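Local structure of predicted acetamidase/formamidase (Thermoanaerobacter tengcongensis, 3TKK) at residues A225-T230 with R286-N291; G166-F171 with V221-E226; A87-L92 with S110-I115; K82-A87 with G183-L188. The protein probably hydrolyses carbon-nitrogen bonds of linear amides such as acetamide or formamide, and holds a zinc and a calcium ion close together. All coordinates share one frame; numbering follows the deposited sequence.

Contacts 1 and 2 are neighbouring strand pairings in one large mixed sheet: strands 168-172, 221-223, 227-234 and 283-290 lie in that order, and the two share Ala-225 and Glu-226, centres about 8 Å apart. Contact 4 reaches the same sheet through strand 76-86, the other neighbour of 168-172, and joins it to strand 180-186 of a second sheet, which supplies two metal ligands, Asp-184 and His-186. Its centre lies about 16 Å from that of contact 2. Contact 3, in a small antiparallel sheet, shares Ala-87 with contact 4, nests inside its loop (centres about 13 Å apart) and closes before contacts 1 and 2 open. These two ligands lie beside the junction of the sheets.

Contact 1. Residues A225-T230 with R286-N291; sequences AEVTAT and RFSLPN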
loop_
_atom_site.group_PDB
_atom_site.type_symbol
_atom_site.label_atom_id
_atom_site.label_comp_id
_atom_site.label_asym_id
_atom_site.label_seq_id
_atom_site.Cartn_x
_atom_site.Cartn_y
_atom_site.Cartn_z
ATOM N N ALA A 225 0.058 -0.707 17.516
ATOM C CA ALA A 225 -0.794 0.146 18.387
ATOM C C ALA A 225 -2.067 0.685 17.715
ATOM O O ALA A 225 -3.113 0.931 18.410
ATOM C CB ALA A 225 0.020 1.301 18.866
ATOM N N GLU A 226 -2.010 0.803 16.407
ATOM C CA GLU A 226 -3.058 1.458 15.589
ATOM C C GLU A 226 -3.891 0.558 14.655
ATOM O O GLU A 226 -5.097 0.736 14.571
ATOM C CB GLU A 226 -2.418 2.667 14.890
ATOM C CG GLU A 226 -1.637 3.624 15.934
ATOM C CD GLU A 226 -2.520 4.238 17.020
ATOM O OE1 GLU A 226 -3.714 4.458 16.726
ATOM O OE2 GLU A 226 -2.053 4.593 18.182
ATOM N N VAL A 227 -3.296 -0.509 14.092
ATOM C CA VAL A 227 -3.962 -1.269 13.051
ATOM C C VAL A 227 -3.620 -2.712 13.267
ATOM O O VAL A 227 -2.641 -3.082 14.055
ATOM C CB VAL A 227 -3.436 -0.882 11.646
ATOM C CG1 VAL A 227 -3.773 0.596 11.327
ATOM C CG2 VAL A 227 -1.940 -1.142 11.588
ATOM N N THR A 228 -4.429 -3.526 12.590
ATOM C CA THR A 228 -4.290 -4.945 12.652
ATOM C C THR A 228 -4.330 -5.374 11.218
ATOM O O THR A 228 -5.246 -4.970 10.487
ATOM C CB THR A 228 -5.504 -5.632 13.420
ATOM O OG1 THR A 228 -5.355 -5.341 14.808
ATOM C CG2 THR A 228 -5.337 -7.202 13.359
ATOM N N ALA A 229 -3.342 -6.131 10.733
ATOM C CA ALA A 229 -3.366 -6.341 9.276
ATOM C C ALA A 229 -3.087 -7.788 9.004
ATOM O O ALA A 229 -2.165 -8.287 9.624
ATOM C CB ALA A 229 -2.192 -5.542 8.660
ATOM N N THR A 230 -3.807 -8.444 8.074
ATOM C CA THR A 230 -3.511 -9.824 7.807
ATOM C C THR A 230 -2.403 -9.689 6.842
ATOM O O THR A 230 -2.373 -8.623 6.119
ATOM C CB THR A 230 -4.763 -10.493 7.130
ATOM O OG1 THR A 230 -5.357 -9.539 6.189
ATOM C CG2 THR A 230 -5.926 -10.752 8.226
ATOM N N ARG A 286 -0.595 -6.933 2.333
ATOM C CA ARG A 286 -1.326 -6.985 3.527
ATOM C C ARG A 286 -2.662 -6.334 3.462
ATOM O O ARG A 286 -2.907 -5.545 2.554
ATOM C CB ARG A 286 -0.494 -6.456 4.656
ATOM C CG ARG A 286 -0.107 -5.061 4.619
ATOM C CD ARG A 286 1.070 -4.785 5.585
ATOM N NE ARG A 286 1.216 -3.319 5.579
ATOM C CZ ARG A 286 2.218 -2.635 4.999
ATOM N NH1 ARG A 286 3.320 -3.257 4.620
ATOM N NH2 ARG A 286 2.224 -1.281 5.066
ATOM N N PHE A 287 -3.560 -6.672 4.386
ATOM C CA PHE A 287 -4.793 -5.859 4.532
ATOM C C PHE A 287 -5.023 -5.331 5.940
ATOM O O PHE A 287 -5.108 -6.085 6.903
ATOM C CB PHE A 287 -5.997 -6.685 4.049
ATOM C CG PHE A 287 -7.276 -5.861 3.988
ATOM C CD1 PHE A 287 -7.443 -4.931 2.972
ATOM C CD2 PHE A 287 -8.329 -6.099 4.876
ATOM C CE1 PHE A 287 -8.564 -4.129 2.888
ATOM C CE2 PHE A 287 -9.492 -5.279 4.767
ATOM C CZ PHE A 287 -9.641 -4.359 3.750
ATOM N N SER A 288 -5.159 -4.012 6.090
ATOM C CA SER A 288 -5.032 -3.431 7.404
ATOM C C SER A 288 -6.343 -2.766 7.755
ATOM O O SER A 288 -6.848 -1.970 6.944
ATOM C CB SER A 288 -3.998 -2.342 7.219
ATOM O OG SER A 288 -3.716 -1.641 8.360
ATOM N N LEU A 289 -6.826 -2.936 9.012
ATOM C CA LEU A 289 -7.974 -2.213 9.591
ATOM C C LEU A 289 -7.552 -1.495 10.887
ATOM O O LEU A 289 -6.673 -1.938 11.580
ATOM C CB LEU A 289 -9.116 -3.170 9.914
ATOM C CG LEU A 289 -9.829 -3.652 8.658
ATOM C CD1 LEU A 289 -10.464 -5.075 8.855
ATOM C CD2 LEU A 289 -10.912 -2.565 8.275
ATOM N N PRO A 290 -8.169 -0.377 11.185
ATOM C CA PRO A 290 -7.953 0.270 12.458
ATOM C C PRO A 290 -8.333 -0.661 13.591
ATOM O O PRO A 290 -9.380 -1.240 13.589
ATOM C CB PRO A 290 -8.930 1.485 12.425
ATOM C CG PRO A 290 -9.160 1.757 11.003
ATOM C CD PRO A 290 -9.205 0.294 10.389
ATOM N N ASN A 291 -7.533 -0.727 14.654
ATOM C CA ASN A 291 -7.907 -1.560 15.809
ATOM C C ASN A 291 -9.275 -1.257 16.411
ATOM O O ASN A 291 -9.942 -2.149 16.917
ATOM C CB ASN A 291 -6.853 -1.476 16.902
ATOM C CG ASN A 291 -5.539 -2.038 16.459
ATOM O OD1 ASN A 291 -5.455 -2.909 15.530
ATOM N ND2 ASN A 291 -4.512 -1.672 17.154
#
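The antiparallel pairing of strands 227-234 and 283-290 in the large mixed sheet ends at Asn-291, whose amide and side chain both turn back onto segment 225-230. Its N donates to Glu-226 O at 2.8 Å, an almost straight bond (176°), while its OD1 takes a short bond from Thr-228 OG1, 2.5 Å away. The two side chains lie roughly perpendicular, and the hydroxyl is tilted 30° out of the plane of the amide carbonyl. With chi1 at -64°, Asn-291 CG stands beside its own backbone N, which swings the amide over Glu-226 and lets ND2 bond to Thr-224 O. With an alanine here the Thr-228 hydroxyl and Thr-224 O would probably lose these partners, leaving the turn at 224-226 less firmly tied to the start of helix 291-296, for which Pro-290 is the N-cap residue. Beyond that end the ladder is regular: Thr-228 pairs with Leu-289 and Thr-230 with Phe-287 as hydrogen-bonded pairs, and Ala-229 with Ser-288 as a non-hydrogen-bonded one, CB to CB 3.9 Å. Ser-288 OG, anti to its own N, reaches Val-227 CB at 3.4 Å. On the face of Thr-230 and Leu-289, helix 237-255 packs down through Met-248, and Thr-230 OG1 bonds to Ala-244 O. Arg-286 instead sends its guanidinium away to a salt bridge with Asp-191.

Contact 2. Residues G166-F171 with V221-E226; sequences GAEVYF and VVKTAE
Tyr-170 and Lys-223 meet on one face of the sheet, ring carbon CE2 lying 4.1 Å from Lys-223 CB, so that the methylene sits at the edge of the ring near its plane. The first torsion of Tyr-170 (-69°) leans the ring along its own strand toward Glu-168, and its OH bonds to Glu-168 OE1; the modelled 2.4 Å is doubtfully short. That carboxylate oxygen also accepts from a water, at 2.7 Å, which in turn receives Lys-223 NZ at 2.6 Å. The lysine is extended throughout, CG anti to the backbone N (171°), and runs side by side with Glu-168. Their charged ends stay 4.5 Å apart from OE1 to NZ, too far for a salt bridge, and the water spans the gap. Beneath them strands 168-172 and 221-223 form an antiparallel ladder within the large mixed sheet, with Glu-168 tied to Lys-223 and Tyr-170 to Val-221 by a hydrogen bond each way. On the opposite face Val-169 pairs with Val-222, whose CG2 packs at 3.9 Å against Ala-167 CB. Past the last paired residues a second water donates to both Gly-166 O and Lys-223 O, bridging the strands as they part, and Thr-224 OG1 accepts from Glu-226 N in an ST turn leading into strand 227-234. Phe-301 meets the Tyr-170 ring edge-to-face, while strand 76-86 flanks segment 166-171 along its other side.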
loop_
_atom_site.group_PDB
_atom_site.type_symbol
_atom_site.label_atom_id
_atom_site.label_comp_id
_atom_site.label_asym_id
_atom_site.label_seq_id
_atom_site.Cartn_x
_atom_site.Cartn_y
_atom_site.Cartn_z
ATOM N N GLY A 166 6.648 -2.520 19.449
ATOM C CA GLY A 166 5.282 -2.075 19.735
ATOM C C GLY A 166 4.377 -3.107 18.992
ATOM O O GLY A 166 3.186 -3.152 19.213
ATOM N N ALA A 167 4.909 -3.847 18.076
ATOM C CA ALA A 167 3.965 -4.740 17.325
ATOM C C ALA A 167 3.865 -6.140 17.892
ATOM O O ALA A 167 4.796 -6.567 18.585
ATOM C CB ALA A 167 4.344 -4.772 15.948
ATOM N N GLU A 168 2.799 -6.869 17.516
ATOM C CA GLU A 168 2.599 -8.244 17.864
ATOM C C GLU A 168 2.349 -8.982 16.577
ATOM O O GLU A 168 1.494 -8.601 15.814
ATOM C CB GLU A 168 1.314 -8.333 18.701
ATOM C CG GLU A 168 1.516 -7.930 20.148
ATOM C CD GLU A 168 0.131 -7.719 20.773
ATOM O OE1 GLU A 168 -0.921 -8.169 20.191
ATOM O OE2 GLU A 168 0.086 -7.093 21.787
ATOM N N VAL A 169 3.081 -10.039 16.308
ATOM C CA VAL A 169 2.808 -10.863 15.136
ATOM C C VAL A 169 2.211 -12.219 15.551
ATOM O O VAL A 169 2.752 -12.855 16.525
ATOM C CB VAL A 169 4.133 -11.148 14.487
ATOM C CG1 VAL A 169 3.822 -11.748 13.103
ATOM C CG2 VAL A 169 4.895 -9.810 14.321
ATOM N N TYR A 170 1.160 -12.684 14.872
ATOM C CA TYR A 170 0.475 -13.841 15.291
ATOM C C TYR A 170 0.705 -14.797 14.229
ATOM O O TYR A 170 0.475 -14.461 13.104
ATOM C CB TYR A 170 -1.010 -13.514 15.407
ATOM C CG TYR A 170 -1.292 -12.576 16.546
ATOM C CD1 TYR A 170 -1.809 -13.078 17.761
ATOM C CD2 TYR A 170 -1.074 -11.244 16.417
ATOM C CE1 TYR A 170 -2.119 -12.276 18.787
ATOM C CE2 TYR A 170 -1.408 -10.377 17.440
ATOM C CZ TYR A 170 -1.891 -10.894 18.634
ATOM O OH TYR A 170 -2.215 -10.076 19.662
ATOM N N PHE A 171 1.139 -16.033 14.550
ATOM C CA PHE A 171 1.394 -16.998 13.550
ATOM C C PHE A 171 0.562 -18.241 13.763
ATOM O O PHE A 171 0.512 -18.781 14.907
ATOM C CB PHE A 171 2.902 -17.508 13.695
ATOM C CG PHE A 171 3.911 -16.487 13.314
ATOM C CD1 PHE A 171 4.137 -16.192 11.989
ATOM C CD2 PHE A 171 4.632 -15.867 14.261
ATOM C CE1 PHE A 171 5.050 -15.153 11.597
ATOM C CE2 PHE A 171 5.562 -14.817 13.927
ATOM C CZ PHE A 171 5.798 -14.510 12.580
ATOM N N VAL A 221 -0.652 -12.498 11.074
ATOM C CA VAL A 221 -1.348 -11.227 11.288
ATOM C C VAL A 221 -0.446 -10.313 12.149
ATOM O O VAL A 221 0.310 -10.815 12.984
ATOM C CB VAL A 221 -2.646 -11.473 12.128
ATOM C CG1 VAL A 221 -3.233 -10.047 12.688
ATOM C CG2 VAL A 221 -3.684 -12.227 11.301
ATOM N N VAL A 222 -0.411 -9.023 11.876
ATOM C CA VAL A 222 0.424 -8.110 12.716
ATOM C C VAL A 222 -0.476 -7.133 13.312
ATOM O O VAL A 222 -1.430 -6.584 12.645
ATOM C CB VAL A 222 1.654 -7.421 11.975
ATOM C CG1 VAL A 222 1.213 -6.826 10.693
ATOM C CG2 VAL A 222 2.254 -6.265 12.974
ATOM N N LYS A 223 -0.250 -6.841 14.593
ATOM C CA LYS A 223 -1.116 -5.837 15.195
ATOM C C LYS A 223 -0.179 -4.800 15.792
ATOM O O LYS A 223 0.772 -5.169 16.463
ATOM C CB LYS A 223 -1.928 -6.454 16.326
ATOM C CG LYS A 223 -2.723 -5.364 17.189
ATOM C CD LYS A 223 -3.572 -6.034 18.313
ATOM C CE LYS A 223 -4.182 -4.963 19.299
ATOM N NZ LYS A 223 -4.705 -5.742 20.442
ATOM N N THR A 224 -0.433 -3.514 15.547
ATOM C CA THR A 224 0.441 -2.500 16.033
ATOM C C THR A 224 -0.453 -1.794 16.981
ATOM O O THR A 224 -1.583 -2.237 17.276
ATOM C CB THR A 224 0.915 -1.507 14.912
ATOM O OG1 THR A 224 -0.249 -0.773 14.490
ATOM C CG2 THR A 224 1.509 -2.309 13.611
ATOM N N ALA A 225 0.058 -0.707 17.516
ATOM C CA ALA A 225 -0.794 0.146 18.387
ATOM C C ALA A 225 -2.067 0.685 17.715
ATOM O O ALA A 225 -3.113 0.931 18.410
ATOM C CB ALA A 225 0.020 1.301 18.866
ATOM N N GLU A 226 -2.010 0.803 16.407
ATOM C CA GLU A 226 -3.058 1.458 15.589
ATOM C C GLU A 226 -3.891 0.558 14.655
ATOM O O GLU A 226 -5.097 0.736 14.571
ATOM C CB GLU A 226 -2.418 2.667 14.890
ATOM C CG GLU A 226 -1.637 3.624 15.934
ATOM C CD GLU A 226 -2.520 4.238 17.020
ATOM O OE1 GLU A 226 -3.714 4.458 16.726
ATOM O OE2 GLU A 226 -2.053 4.593 18.182
HETATM O O HOH W 1 0.586 -4.175 19.330
HETATM O O HOH W 2 -2.894 -7.112 21.717
#

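Contact 3. Residues A87-L92 with S110-I115; sequences AEKGVL and SKVVDI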
loop_
_atom_site.group_PDB
_atom_site.type_symbol
_atom_site.label_atom_id
_atom_site.label_comp_id
_atom_site.label_asym_id
_atom_site.label_seq_id
_atom_site.Cartn_x
_atom_site.Cartn_y
_atom_site.Cartn_z
ATOM N N ALA A 87 22.884 -2.676 14.691
ATOM C CA ALA A 87 24.304 -2.342 14.658
ATOM C C ALA A 87 24.570 -0.935 14.090
ATOM O O ALA A 87 23.676 -0.331 13.459
ATOM C CB ALA A 87 25.102 -3.343 14.012
ATOM N N GLU A 88 25.771 -0.409 14.345
ATOM C CA GLU A 88 26.139 0.967 13.899
ATOM C C GLU A 88 26.565 1.065 12.439
ATOM O O GLU A 88 26.929 2.139 11.955
ATOM C CB GLU A 88 27.215 1.573 14.850
ATOM C CG GLU A 88 28.277 0.662 14.961
ATOM C CD GLU A 88 29.394 1.128 15.888
ATOM O OE1 GLU A 88 30.160 2.050 15.480
ATOM O OE2 GLU A 88 29.494 0.554 16.998
ATOM N N LYS A 89 26.547 -0.041 11.726
ATOM C CA LYS A 89 26.654 0.085 10.280
ATOM C C LYS A 89 25.665 -0.845 9.577
ATOM O O LYS A 89 25.144 -1.731 10.219
ATOM C CB LYS A 89 28.036 -0.222 9.781
ATOM C CG LYS A 89 28.304 -1.667 9.564
ATOM C CD LYS A 89 29.850 -1.811 9.696
ATOM C CE LYS A 89 30.183 -3.197 10.271
ATOM N NZ LYS A 89 29.834 -4.224 9.275
ATOM N N GLY A 90 25.331 -0.565 8.305
ATOM C CA GLY A 90 24.435 -1.478 7.552
ATOM C C GLY A 90 24.814 -1.508 6.087
ATOM O O GLY A 90 25.705 -0.788 5.674
ATOM N N VAL A 91 24.141 -2.307 5.293
ATOM C CA VAL A 91 24.557 -2.411 3.918
ATOM C C VAL A 91 23.338 -2.237 3.051
ATOM O O VAL A 91 22.263 -2.750 3.417
ATOM C CB VAL A 91 25.059 -3.832 3.696
ATOM C CG1 VAL A 91 25.557 -4.016 2.253
ATOM C CG2 VAL A 91 26.268 -4.112 4.752
ATOM N N LEU A 92 23.511 -1.549 1.908
ATOM C CA LEU A 92 22.494 -1.365 0.920
ATOM C C LEU A 92 23.039 -2.160 -0.266
ATOM O O LEU A 92 24.277 -2.052 -0.566
ATOM C CB LEU A 92 22.407 0.125 0.501
ATOM C CG LEU A 92 21.793 0.839 1.680
ATOM C CD1 LEU A 92 22.054 2.279 1.614
ATOM C CD2 LEU A 92 20.282 0.517 1.557
ATOM N N SER A 110 26.848 -2.688 -3.889
ATOM C CA SER A 110 26.550 -2.547 -2.449
ATOM C C SER A 110 27.220 -1.310 -1.886
ATOM O O SER A 110 28.228 -0.849 -2.404
ATOM C CB SER A 110 27.069 -3.732 -1.632
ATOM O OG SER A 110 28.472 -3.812 -1.743
ATOM N N LYS A 111 26.655 -0.764 -0.810
ATOM C CA LYS A 111 27.227 0.368 -0.146
ATOM C C LYS A 111 27.084 0.135 1.328
ATOM O O LYS A 111 25.944 -0.100 1.826
ATOM C CB LYS A 111 26.396 1.600 -0.427
ATOM C CG LYS A 111 27.039 2.887 0.144
ATOM C CD LYS A 111 26.161 4.029 -0.259
ATOM C CE LYS A 111 27.101 5.177 -0.498
ATOM N NZ LYS A 111 28.231 5.050 0.510
ATOM N N VAL A 112 28.188 0.267 2.054
ATOM C CA VAL A 112 28.087 0.113 3.513
ATOM C C VAL A 112 27.857 1.521 4.038
ATOM O O VAL A 112 28.549 2.405 3.603
ATOM C CB VAL A 112 29.435 -0.407 4.087
ATOM C CG1 VAL A 112 29.510 -0.287 5.625
ATOM C CG2 VAL A 112 29.645 -1.854 3.667
ATOM N N VAL A 113 26.876 1.726 4.915
ATOM C CA VAL A 113 26.594 3.036 5.498
ATOM C C VAL A 113 26.746 3.029 7.019
ATOM O O VAL A 113 26.403 2.055 7.680
ATOM C CB VAL A 113 25.175 3.488 5.169
ATOM C CG1 VAL A 113 25.121 3.767 3.695
ATOM C CG2 VAL A 113 24.147 2.341 5.386
ATOM N N ASP A 114 27.196 4.149 7.564
ATOM C CA ASP A 114 27.186 4.378 8.988
ATOM C C ASP A 114 25.761 4.647 9.468
ATOM O O ASP A 114 24.917 5.177 8.738
ATOM C CB ASP A 114 28.150 5.519 9.321
ATOM C CG ASP A 114 29.547 5.155 9.012
ATOM O OD1 ASP A 114 29.913 3.958 9.137
ATOM O OD2 ASP A 114 30.249 6.056 8.557
ATOM N N ILE A 115 25.469 4.094 10.635
ATOM C CA ILE A 115 24.239 4.403 11.343
ATOM C C ILE A 115 24.738 5.113 12.589
ATOM O O ILE A 115 25.553 4.531 13.339
ATOM C CB ILE A 115 23.416 3.134 11.659
ATOM C CG1 ILE A 115 23.009 2.542 10.317
ATOM C CG2 ILE A 115 22.172 3.532 12.518
ATOM C CD1 ILE A 115 22.417 1.189 10.236
#
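Leu-92 and Ile-115 lie near the two ends of this antiparallel ladder, and Gly-90 between them makes room for the Ile-115 methyl. Leu-92 is tied to Lys-111 by a hydrogen bond each way, 2.8 Å from its N to Lys-111 O and 2.7 Å from Lys-111 N to Leu-92 O. Its side chain runs nearly square to that of Val-113, CD1 touching Val-113 CG1 at 4.0 Å. Ile-115 comes in from the far end: CG1 lies beside its backbone N (chi1 -64°) and the chain then extends (chi2 169°), which lays CD1 over the backbone of segment 87-92, 3.9 Å from Gly-90 N and 3.8 Å from Ala-87 O. Gly-90, with no side chain, lets this methyl lie close to the backbone. The backbone of Ile-115 is held too: its N donates to Glu-88 O at 2.8 Å, in a fairly straight bond that arrives from well above the carbonyl plane. On the reverse face Val-91 CG2 meets Val-112 CG2 at 4.2 Å. Strand 89-95 is an outer strand of the small four-stranded sheet, and strand 108-116 passes the pairing on to 119-121. On the other edge of strand 89-95, Val-91 is hydrogen-bonded through its backbone to Glu-200, a zinc ligand, while Leu-92 packs against Ile-269 of the second subunit.

Contact 4. Residues K82-A87 with G183-L188; sequences KKIEVA and GDLHAL. With ZN (zinc ion), chain F; CA (calcium ion), chain G.
Asp-184 shares its carboxylate between two metals: OD1 binds the zinc ion at 2.1 Å and OD2 the calcium ion at 2.3 Å. His-186 NE2 completes the local pair of zinc ligands at 2.1 Å, and a water bridges the two ions, 2.0 Å from zinc and 2.5 Å from calcium. Between these residues Leu-185 turns toward segment 82-87. Its CG lies beside the backbone N (chi1 -45°) and the chain then runs straight, sending CD1 to 3.7 Å from Glu-85 O and 4.1 Å from Ile-84 CG2; the leucine and isoleucine run alongside each other, antiparallel. Further along, Val-86 CG2 rests on Ala-187 CB. No hydrogen bond joins the segments, whose strands cross at 79°, so one sheet packs on another here through apolar side chains. Glu-200 and the oxidised Cys-39 also bind the zinc, and Asn-157 and Asp-159 the calcium. Leu-185 points into the core while its neighbours Asp-184 and His-186 reach the metals. The bridging water, polarised by both cations, is likely to be more acidic than bulk water.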
loop_
_atom_site.group_PDB
_atom_site.type_symbol
_atom_site.label_atom_id
_atom_site.label_comp_id
_atom_site.label_asym_id
_atom_site.label_seq_id
_atom_site.Cartn_x
_atom_site.Cartn_y
_atom_site.Cartn_z
ATOM N N LYS A 82 9.280 -6.123 21.542
ATOM C CA LYS A 82 9.422 -5.050 22.542
ATOM C C LYS A 82 10.517 -4.104 22.172
ATOM O O LYS A 82 10.341 -2.942 22.293
ATOM C CB LYS A 82 9.638 -5.707 23.890
ATOM C CG LYS A 82 8.373 -6.529 24.320
ATOM C CD LYS A 82 8.491 -6.786 25.806
ATOM C CE LYS A 82 7.499 -7.856 26.262
ATOM N NZ LYS A 82 7.583 -7.935 27.783
ATOM N N LYS A 83 11.668 -4.576 21.764
ATOM C CA LYS A 83 12.742 -3.683 21.375
ATOM C C LYS A 83 13.518 -4.204 20.228
ATOM O O LYS A 83 13.771 -5.400 20.166
ATOM C CB LYS A 83 13.764 -3.578 22.474
ATOM C CG LYS A 83 13.621 -2.365 23.266
ATOM C CD LYS A 83 14.951 -2.181 23.926
ATOM C CE LYS A 83 15.252 -3.393 24.871
ATOM N NZ LYS A 83 15.108 -2.890 26.326
ATOM N N ILE A 84 14.004 -3.322 19.379
ATOM C CA ILE A 84 14.919 -3.796 18.327
ATOM C C ILE A 84 16.182 -2.909 18.403
ATOM O O ILE A 84 16.064 -1.681 18.256
ATOM C CB ILE A 84 14.275 -3.631 16.951
ATOM C CG1 ILE A 84 13.034 -4.493 16.825
ATOM C CG2 ILE A 84 15.145 -4.020 15.745
ATOM C CD1 ILE A 84 12.417 -4.332 15.392
ATOM N N GLU A 85 17.370 -3.471 18.608
ATOM C CA GLU A 85 18.554 -2.645 18.458
ATOM C C GLU A 85 19.344 -3.006 17.250
ATOM O O GLU A 85 19.365 -4.209 16.855
ATOM C CB GLU A 85 19.382 -2.693 19.771
ATOM C CG GLU A 85 18.512 -2.184 20.933
ATOM C CD GLU A 85 18.963 -2.705 22.345
ATOM O OE1 GLU A 85 18.084 -2.875 23.260
ATOM O OE2 GLU A 85 20.194 -2.923 22.534
ATOM N N VAL A 86 19.861 -2.022 16.515
ATOM C CA VAL A 86 20.512 -2.352 15.262
ATOM C C VAL A 86 22.021 -1.962 15.411
ATOM O O VAL A 86 22.389 -1.062 16.120
ATOM C CB VAL A 86 19.885 -1.686 14.015
ATOM C CG1 VAL A 86 18.341 -2.094 13.923
ATOM C CG2 VAL A 86 20.122 -0.124 14.072
ATOM N N ALA A 87 22.884 -2.676 14.691
ATOM C CA ALA A 87 24.304 -2.342 14.658
ATOM C C ALA A 87 24.570 -0.935 14.090
ATOM O O ALA A 87 23.676 -0.331 13.459
ATOM C CB ALA A 87 25.102 -3.343 14.012
ATOM N N GLY A 183 15.307 -13.077 11.796
ATOM C CA GLY A 183 16.538 -12.421 11.474
ATOM C C GLY A 183 16.250 -11.296 10.470
ATOM O O GLY A 183 15.154 -10.833 10.385
ATOM N N ASP A 184 17.244 -11.019 9.626
ATOM C CA ASP A 184 17.151 -9.991 8.567
ATOM C C ASP A 184 16.616 -8.725 9.020
ATOM O O ASP A 184 15.635 -8.260 8.371
ATOM C CB ASP A 184 16.232 -10.587 7.442
ATOM C CG ASP A 184 16.035 -9.674 6.248
ATOM O OD1 ASP A 184 16.986 -9.058 5.815
ATOM O OD2 ASP A 184 14.925 -9.568 5.628
ATOM N N LEU A 185 17.194 -8.128 10.095
ATOM C CA LEU A 185 16.792 -6.847 10.521
ATOM C C LEU A 185 17.161 -5.759 9.514
ATOM O O LEU A 185 18.173 -5.920 8.755
ATOM C CB LEU A 185 17.348 -6.417 11.952
ATOM C CG LEU A 185 17.305 -7.403 13.152
ATOM C CD1 LEU A 185 17.970 -6.813 14.557
ATOM C CD2 LEU A 185 15.949 -7.869 13.442
ATOM N N HIS A 186 16.353 -4.666 9.555
ATOM C CA HIS A 186 16.595 -3.509 8.632
ATOM C C HIS A 186 16.548 -2.317 9.519
ATOM O O HIS A 186 15.696 -2.319 10.377
ATOM C CB HIS A 186 15.557 -3.306 7.521
ATOM C CG HIS A 186 15.448 -4.452 6.568
ATOM N ND1 HIS A 186 14.282 -4.769 5.931
ATOM C CD2 HIS A 186 16.370 -5.314 6.117
ATOM C CE1 HIS A 186 14.445 -5.879 5.238
ATOM N NE2 HIS A 186 15.722 -6.224 5.337
ATOM N N ALA A 187 17.535 -1.431 9.425
ATOM C CA ALA A 187 17.439 -0.157 10.146
ATOM C C ALA A 187 16.341 0.791 9.561
ATOM O O ALA A 187 15.916 1.770 10.213
ATOM C CB ALA A 187 18.789 0.548 9.997
ATOM N N LEU A 188 15.954 0.543 8.332
ATOM C CA LEU A 188 15.026 1.339 7.518
ATOM C C LEU A 188 14.677 0.564 6.248
ATOM O O LEU A 188 15.551 0.064 5.650
ATOM C CB LEU A 188 15.692 2.586 7.005
ATOM C CG LEU A 188 14.720 3.685 6.483
ATOM C CD1 LEU A 188 13.495 3.984 7.398
ATOM C CD2 LEU A 188 15.581 4.972 6.104
HETATM ZN ZN ZN F . 16.891 -7.612 4.263
HETATM CA CA CA G . 14.285 -9.775 3.400
HETATM O O HOH W 3 15.733 -7.891 2.609
HETATM O O HOH W 4 16.207 -11.305 2.988
HETATM O O HOH W 5 14.608 -10.264 1.009
#